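Local coordinates for protein alpha-glucosidase (Bacteroides thetaiotaomicron, PDB 5XFM) that hydrolyses beta-L-arabinopyranosides and alpha-galactosides as a bifunctional, calcium-containing enzyme of glycoside hydrolase family 97, at residues Q84-V89 and Q523-N528; W554-F559 and D576-A581. The protein carries 1 engineered substitution. All coordinates share one frame; numbering follows the deposited sequence.

Interaction 1: Q84-V89 and Q523-N528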
loop_
_atom_site.group_PDB
_atom_site.type_symbol
_atom_site.label_atom_id
_atom_site.label_comp_id
_atom_site.label_asym_id
_atom_site.label_seq_id
_atom_site.Cartn_x
_atom_site.Cartn_y
_atom_site.Cartn_z
ATOM N N GLN A 84 15.736 5.162 2.591
ATOM C CA GLN A 84 14.518 5.258 1.801
ATOM C C GLN A 84 13.525 6.217 2.441
ATOM O O GLN A 84 13.124 6.025 3.592
ATOM C CB GLN A 84 13.878 3.878 1.641
ATOM C CG GLN A 84 12.678 3.843 0.716
ATOM C CD GLN A 84 13.015 4.284 -0.703
ATOM O OE1 GLN A 84 13.992 3.826 -1.293
ATOM N NE2 GLN A 84 12.197 5.174 -1.258
ATOM N N THR A 85 13.122 7.242 1.695
ATOM C CA THR A 85 12.080 8.149 2.154
ATOM C C THR A 85 10.718 7.609 1.746
ATOM O O THR A 85 10.635 6.683 0.938
ATOM C CB THR A 85 12.247 9.558 1.573
ATOM O OG1 THR A 85 12.109 9.506 0.148
ATOM C CG2 THR A 85 13.605 10.129 1.937
ATOM N N ARG A 86 9.662 8.203 2.301
ATOM C CA ARG A 86 8.273 7.909 1.922
ATOM C C ARG A 86 7.774 6.517 2.330
ATOM O O ARG A 86 6.804 6.014 1.756
ATOM C CB ARG A 86 8.091 8.077 0.410
ATOM C CG ARG A 86 8.352 9.481 -0.108
ATOM C CD ARG A 86 8.675 9.449 -1.600
ATOM N NE ARG A 86 10.043 8.987 -1.839
ATOM C CZ ARG A 86 10.427 8.281 -2.898
ATOM N NH1 ARG A 86 9.553 7.942 -3.833
ATOM N NH2 ARG A 86 11.691 7.904 -3.020
ATOM N N ILE A 87 8.447 5.876 3.285
ATOM C CA ILE A 87 7.967 4.604 3.826
ATOM C C ILE A 87 7.983 4.663 5.355
ATOM O O ILE A 87 8.260 5.716 5.929
ATOM C CB ILE A 87 8.804 3.392 3.338
ATOM C CG1 ILE A 87 10.232 3.458 3.865
ATOM C CG2 ILE A 87 8.801 3.297 1.820
ATOM C CD1 ILE A 87 10.983 2.140 3.749
ATOM N N LYS A 88 7.690 3.534 6.003
ATOM C CA LYS A 88 7.518 3.474 7.462
ATOM C C LYS A 88 8.807 3.682 8.275
ATOM O O LYS A 88 8.747 3.907 9.486
ATOM C CB LYS A 88 6.899 2.132 7.853
ATOM C CG LYS A 88 7.814 0.946 7.616
ATOM C CD LYS A 88 7.132 -0.385 7.914
ATOM C CE LYS A 88 6.216 -0.827 6.777
ATOM N NZ LYS A 88 5.760 -2.244 6.944
ATOM N N VAL A 89 9.964 3.579 7.626
ATOM C CA VAL A 89 11.244 3.742 8.311
ATOM C C VAL A 89 12.230 4.395 7.347
ATOM O O VAL A 89 12.110 4.214 6.139
ATOM C CB VAL A 89 11.783 2.378 8.816
ATOM C CG1 VAL A 89 12.043 1.437 7.644
ATOM C CG2 VAL A 89 13.040 2.552 9.658
ATOM N N GLN A 523 -0.137 5.823 6.836
ATOM C CA GLN A 523 1.040 6.510 6.291
ATOM C C GLN A 523 0.956 6.809 4.786
ATOM O O GLN A 523 0.589 5.947 3.977
ATOM C CB GLN A 523 2.298 5.676 6.588
ATOM C CG GLN A 523 3.588 6.184 5.959
ATOM C CD GLN A 523 3.811 5.592 4.575
ATOM O OE1 GLN A 523 3.534 4.412 4.341
ATOM N NE2 GLN A 523 4.303 6.410 3.650
ATOM N N ASN A 524 1.275 8.053 4.433
ATOM C CA ASN A 524 1.464 8.481 3.045
ATOM C C ASN A 524 2.237 9.804 3.037
ATOM O O ASN A 524 1.920 10.707 3.816
ATOM C CB ASN A 524 0.122 8.623 2.319
ATOM C CG ASN A 524 0.271 8.644 0.800
ATOM O OD1 ASN A 524 0.451 9.701 0.194
ATOM N ND2 ASN A 524 0.206 7.471 0.184
ATOM N N PRO A 525 3.239 9.933 2.151
ATOM C CA PRO A 525 4.174 11.067 2.152
ATOM C C PRO A 525 3.496 12.429 1.946
ATOM O O PRO A 525 3.835 13.411 2.609
ATOM C CB PRO A 525 5.094 10.761 0.961
ATOM C CG PRO A 525 4.874 9.333 0.645
ATOM C CD PRO A 525 3.484 9.024 1.021
ATOM N N VAL A 526 2.543 12.473 1.025
ATOM C CA VAL A 526 1.745 13.671 0.792
ATOM C C VAL A 526 0.316 13.404 1.255
ATOM O O VAL A 526 -0.430 12.684 0.591
ATOM C CB VAL A 526 1.757 14.080 -0.697
ATOM C CG1 VAL A 526 0.788 15.225 -0.956
ATOM C CG2 VAL A 526 3.168 14.455 -1.136
ATOM N N GLN A 527 -0.057 13.964 2.401
ATOM C CA GLN A 527 -1.387 13.721 2.953
ATOM C C GLN A 527 -2.363 14.821 2.575
ATOM O O GLN A 527 -2.204 15.971 2.978
ATOM C CB GLN A 527 -1.338 13.596 4.479
ATOM C CG GLN A 527 -0.567 12.394 5.029
ATOM C CD GLN A 527 -1.336 11.084 4.977
ATOM O OE1 GLN A 527 -2.151 10.853 4.083
ATOM N NE2 GLN A 527 -1.085 10.221 5.951
ATOM N N ASN A 528 -3.388 14.450 1.819
ATOM C CA ASN A 528 -4.515 15.336 1.573
ATOM C C ASN A 528 -5.644 14.944 2.520
ATOM O O ASN A 528 -6.469 14.090 2.196
ATOM C CB ASN A 528 -4.967 15.268 0.111
ATOM C CG ASN A 528 -3.837 15.588 -0.863
ATOM O OD1 ASN A 528 -3.303 16.698 -0.874
ATOM N ND2 ASN A 528 -3.474 14.612 -1.687
#
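The side-chain amide nitrogen of Gln523 is shared between two oxygens: Ser486 OG, and across the contact the backbone Arg86 O, 3.2 Å from Gln523 NE2. The second bond is weak, its N-H...O angle only 120°. It joins two domains of the GH97 architecture. Residues 84-89 connect antiparallel strands 69-83 and 91-104 of the N-terminal beta domain, with Gln84 and Ser90 bonded through their backbones at the base of the turn, and residues 523-528 run from a loop into the short, weakly bonded strand 526-528, at one edge of the parallel sheet of the catalytic barrel domain. The backbones come as close as 5.2 Å between Arg86 CA and Pro525 CA. Gln523 CG lies anti to the backbone N (chi1 174°), directing the chain at the turn, and a bend at chi2 then brings the amide to Arg86 O.

Beside this polar link the contact is apolar. The proline ring lies against the first two methylenes of the arginine, the two side chains crossing obliquely, with Arg86 CB 3.5 Å from Pro525 CG and Arg86 CG 3.7 Å from Pro525 CB. Arg86 thus spends its aliphatic root on the barrel segment, while the bend at its chi3 carries the charged end away, where NH1 meets Tyr445 O and Tyr448 O. Within the turn, Gln84 NE2 donates to Thr85 O at 3.1 Å, in the carbonyl plane and on a lone pair. Together with the two NH1 bonds, an edge contact helps set the guanidinium's rotation: Arg86 NE points almost straight (175°) at Thr85 OG1, 2.9 Å away and essentially in the guanidinium plane.

Interaction 2: W554-F559 and D576-A581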
loop_
_atom_site.group_PDB
_atom_site.type_symbol
_atom_site.label_atom_id
_atom_site.label_comp_id
_atom_site.label_asym_id
_atom_site.label_seq_id
_atom_site.Cartn_x
_atom_site.Cartn_y
_atom_site.Cartn_z
ATOM N N TRP A 554 8.415 9.590 8.212
ATOM C CA TRP A 554 8.863 8.938 9.434
ATOM C C TRP A 554 10.276 8.380 9.354
ATOM O O TRP A 554 10.759 8.020 8.285
ATOM C CB TRP A 554 7.891 7.815 9.794
ATOM C CG TRP A 554 6.456 8.250 9.743
ATOM C CD1 TRP A 554 5.555 7.983 8.754
ATOM C CD2 TRP A 554 5.761 9.040 10.715
ATOM N NE1 TRP A 554 4.342 8.548 9.052
ATOM C CE2 TRP A 554 4.439 9.202 10.252
ATOM C CE3 TRP A 554 6.125 9.620 11.935
ATOM C CZ2 TRP A 554 3.480 9.924 10.963
ATOM C CZ3 TRP A 554 5.167 10.335 12.644
ATOM C CH2 TRP A 554 3.860 10.478 12.154
ATOM N N ASP A 555 10.940 8.327 10.501
ATOM C CA ASP A 555 12.263 7.731 10.589
ATOM C C ASP A 555 12.207 6.282 11.066
ATOM O O ASP A 555 13.120 5.502 10.798
ATOM C CB ASP A 555 13.161 8.555 11.514
ATOM C CG ASP A 555 13.618 9.843 10.870
ATOM O OD1 ASP A 555 14.176 9.770 9.753
ATOM O OD2 ASP A 555 13.429 10.921 11.473
ATOM N N GLU A 556 11.127 5.925 11.752
ATOM C CA GLU A 556 11.018 4.610 12.378
ATOM C C GLU A 556 9.576 4.303 12.799
ATOM O O GLU A 556 8.810 5.207 13.150
ATOM C CB GLU A 556 11.947 4.524 13.592
ATOM C CG GLU A 556 12.073 3.135 14.206
ATOM C CD GLU A 556 12.850 3.148 15.509
ATOM O OE1 GLU A 556 13.485 4.183 15.817
ATOM O OE2 GLU A 556 12.814 2.125 16.229
ATOM N N THR A 557 9.208 3.027 12.742
ATOM C CA THR A 557 7.872 2.597 13.128
ATOM C C THR A 557 7.970 1.364 14.014
ATOM O O THR A 557 8.630 0.388 13.661
ATOM C CB THR A 557 6.995 2.280 11.898
ATOM O OG1 THR A 557 6.765 3.482 11.152
ATOM C CG2 THR A 557 5.654 1.688 12.325
ATOM N N ARG A 558 7.308 1.400 15.163
ATOM C CA ARG A 558 7.337 0.262 16.067
ATOM C C ARG A 558 5.918 -0.191 16.400
ATOM O O ARG A 558 5.071 0.609 16.820
ATOM C CB ARG A 558 8.131 0.603 17.331
ATOM C CG ARG A 558 9.600 0.924 17.039
ATOM C CD ARG A 558 10.585 0.174 17.933
ATOM N NE ARG A 558 10.692 0.723 19.282
ATOM C CZ ARG A 558 11.636 1.577 19.672
ATOM N NH1 ARG A 558 12.554 2.000 18.813
ATOM N NH2 ARG A 558 11.662 2.016 20.923
ATOM N N PHE A 559 5.660 -1.481 16.189
ATOM C CA PHE A 559 4.390 -2.085 16.565
ATOM C C PHE A 559 4.364 -2.321 18.065
ATOM O O PHE A 559 5.263 -2.949 18.623
ATOM C CB PHE A 559 4.163 -3.391 15.797
ATOM C CG PHE A 559 2.917 -4.132 16.201
ATOM C CD1 PHE A 559 1.662 -3.620 15.901
ATOM C CD2 PHE A 559 3.000 -5.358 16.851
ATOM C CE1 PHE A 559 0.509 -4.306 16.264
ATOM C CE2 PHE A 559 1.852 -6.053 17.215
ATOM C CZ PHE A 559 0.604 -5.525 16.922
ATOM N N ASP A 576 13.499 13.267 16.703
ATOM C CA ASP A 576 13.617 12.796 18.070
ATOM C C ASP A 576 12.243 12.701 18.732
ATOM O O ASP A 576 12.134 12.334 19.903
ATOM C CB ASP A 576 14.523 13.745 18.856
ATOM C CG ASP A 576 15.991 13.394 18.723
ATOM O OD1 ASP A 576 16.311 12.197 18.585
ATOM O OD2 ASP A 576 16.825 14.325 18.724
ATOM N N THR A 577 11.193 13.005 17.970
ATOM C CA THR A 577 9.833 13.020 18.515
ATOM C C THR A 577 9.070 11.720 18.274
ATOM O O THR A 577 8.920 11.280 17.128
ATOM C CB THR A 577 9.003 14.170 17.920
ATOM O OG1 THR A 577 9.790 15.363 17.878
ATOM C CG2 THR A 577 7.760 14.410 18.761
ATOM N N TRP A 578 8.556 11.132 19.350
ATOM C CA TRP A 578 7.761 9.911 19.239
ATOM C C TRP A 578 6.266 10.185 19.334
ATOM O O TRP A 578 5.804 10.961 20.187
ATOM C CB TRP A 578 8.162 8.889 20.311
ATOM C CG TRP A 578 9.335 8.025 19.926
ATOM C CD1 TRP A 578 10.633 8.177 20.319
ATOM C CD2 TRP A 578 9.310 6.874 19.067
ATOM N NE1 TRP A 578 11.418 7.194 19.759
ATOM C CE2 TRP A 578 10.629 6.384 18.986
ATOM C CE3 TRP A 578 8.301 6.215 18.357
ATOM C CZ2 TRP A 578 10.963 5.263 18.228
ATOM C CZ3 TRP A 578 8.635 5.108 17.605
ATOM C CH2 TRP A 578 9.954 4.640 17.547
ATOM N N TYR A 579 5.531 9.544 18.426
ATOM C CA TYR A 579 4.077 9.605 18.363
ATOM C C TYR A 579 3.475 8.209 18.538
ATOM O O TYR A 579 3.650 7.347 17.681
ATOM C CB TYR A 579 3.613 10.183 17.021
ATOM C CG TYR A 579 4.091 11.585 16.686
ATOM C CD1 TYR A 579 5.402 11.825 16.292
ATOM C CD2 TYR A 579 3.208 12.661 16.711
ATOM C CE1 TYR A 579 5.831 13.104 15.967
ATOM C CE2 TYR A 579 3.627 13.940 16.389
ATOM C CZ TYR A 579 4.937 14.156 16.018
ATOM O OH TYR A 579 5.352 15.425 15.697
ATOM N N LEU A 580 2.759 7.980 19.631
ATOM C CA LEU A 580 2.023 6.732 19.784
ATOM C C LEU A 580 0.544 6.960 19.486
ATOM O O LEU A 580 -0.067 7.905 19.978
ATOM C CB LEU A 580 2.202 6.143 21.185
ATOM C CG LEU A 580 1.522 4.780 21.351
ATOM C CD1 LEU A 580 2.455 3.792 22.006
ATOM C CD2 LEU A 580 0.239 4.906 22.152
ATOM N N ALA A 581 -0.024 6.093 18.659
ATOM C CA ALA A 581 -1.422 6.207 18.292
ATOM C C ALA A 581 -2.109 4.866 18.462
ATOM O O ALA A 581 -1.548 3.816 18.116
ATOM C CB ALA A 581 -1.562 6.707 16.866
#
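Trp578 reaches across an intervening strand to lie against Glu556 and Arg558. In the antiparallel sheet of the C-terminal domain, strand 567-574 runs between strands 556-563 and 577-584, and the 9.3 Å from Glu556 CA to Trp578 CA fits next-but-one neighbours, which only side chains can join. Where the first strand begins, a classic beta bulge sets two residues, Asp555 and Glu556, opposite the single Arg573 of the middle strand.

Glu556 has CG anti to its own N (chi1 -171°) and stays extended beyond it, which carries the carboxylate up to the benzo end of the indole, with Glu556 OE1 3.7 Å from Trp578 CZ2. Arg558 starts with CG beside the backbone N, then folds at chi2 and chi3 and comes back to the same end of the indole: its CG is 3.8 Å from Trp578 CH2, and one face of its guanidinium receives Trp578 CZ2, 3.7 Å from Arg558 NH1. The guanidinium and indole planes are 57° apart, so this is a tilted contact and not a parallel stack. The same NH1 forms a salt bridge to Glu556 OE2 at 2.6 Å, arriving on the syn side but out of the carboxylate plane, while Glu556 OE1 pairs with Arg573.

Were Glu556 cut back to an alanine, Arg558 and Arg573 would probably lose the carboxylate they share, and the Arg558 guanidinium would be likelier to swing off the indole.

Toward the sheet's other side, Trp554 presents its edge to Tyr579 in a T-shaped pair, planes at 75°, with Trp554 CZ3 3.9 Å from Tyr579 CD1. The chemistry therefore divides: across the two segments, Trp554 and Tyr579 meet through their rings alone, though Trp554 also has a cation-pi partner in Arg572, whereas around Trp578 an ion pair packs against the benzo end of the indole, which would be expected to shield the charges partly from water.

In the fold
From the N terminus, the chain first passes residues 84-89 in the beta domain, then runs through the remainder of that domain and most of the catalytic barrel before residues 523-528 close interaction 1, a loop of more than 430 residues. Interaction 2 opens only afterwards and closes a short excursion of 16 residues, mostly strand, within the C-terminal domain. The two are therefore in series, neither nested nor crossed. Their centres nevertheless lie about 13 Å apart, and they touch: Thr557 OG1 and Lys88 O, 2.6 Å apart, probably share a hydrogen bond, and Trp554 CD1 packs on Gln523 CG. All three domains thus converge here, the C-terminal sheet meeting both partners of interaction 1.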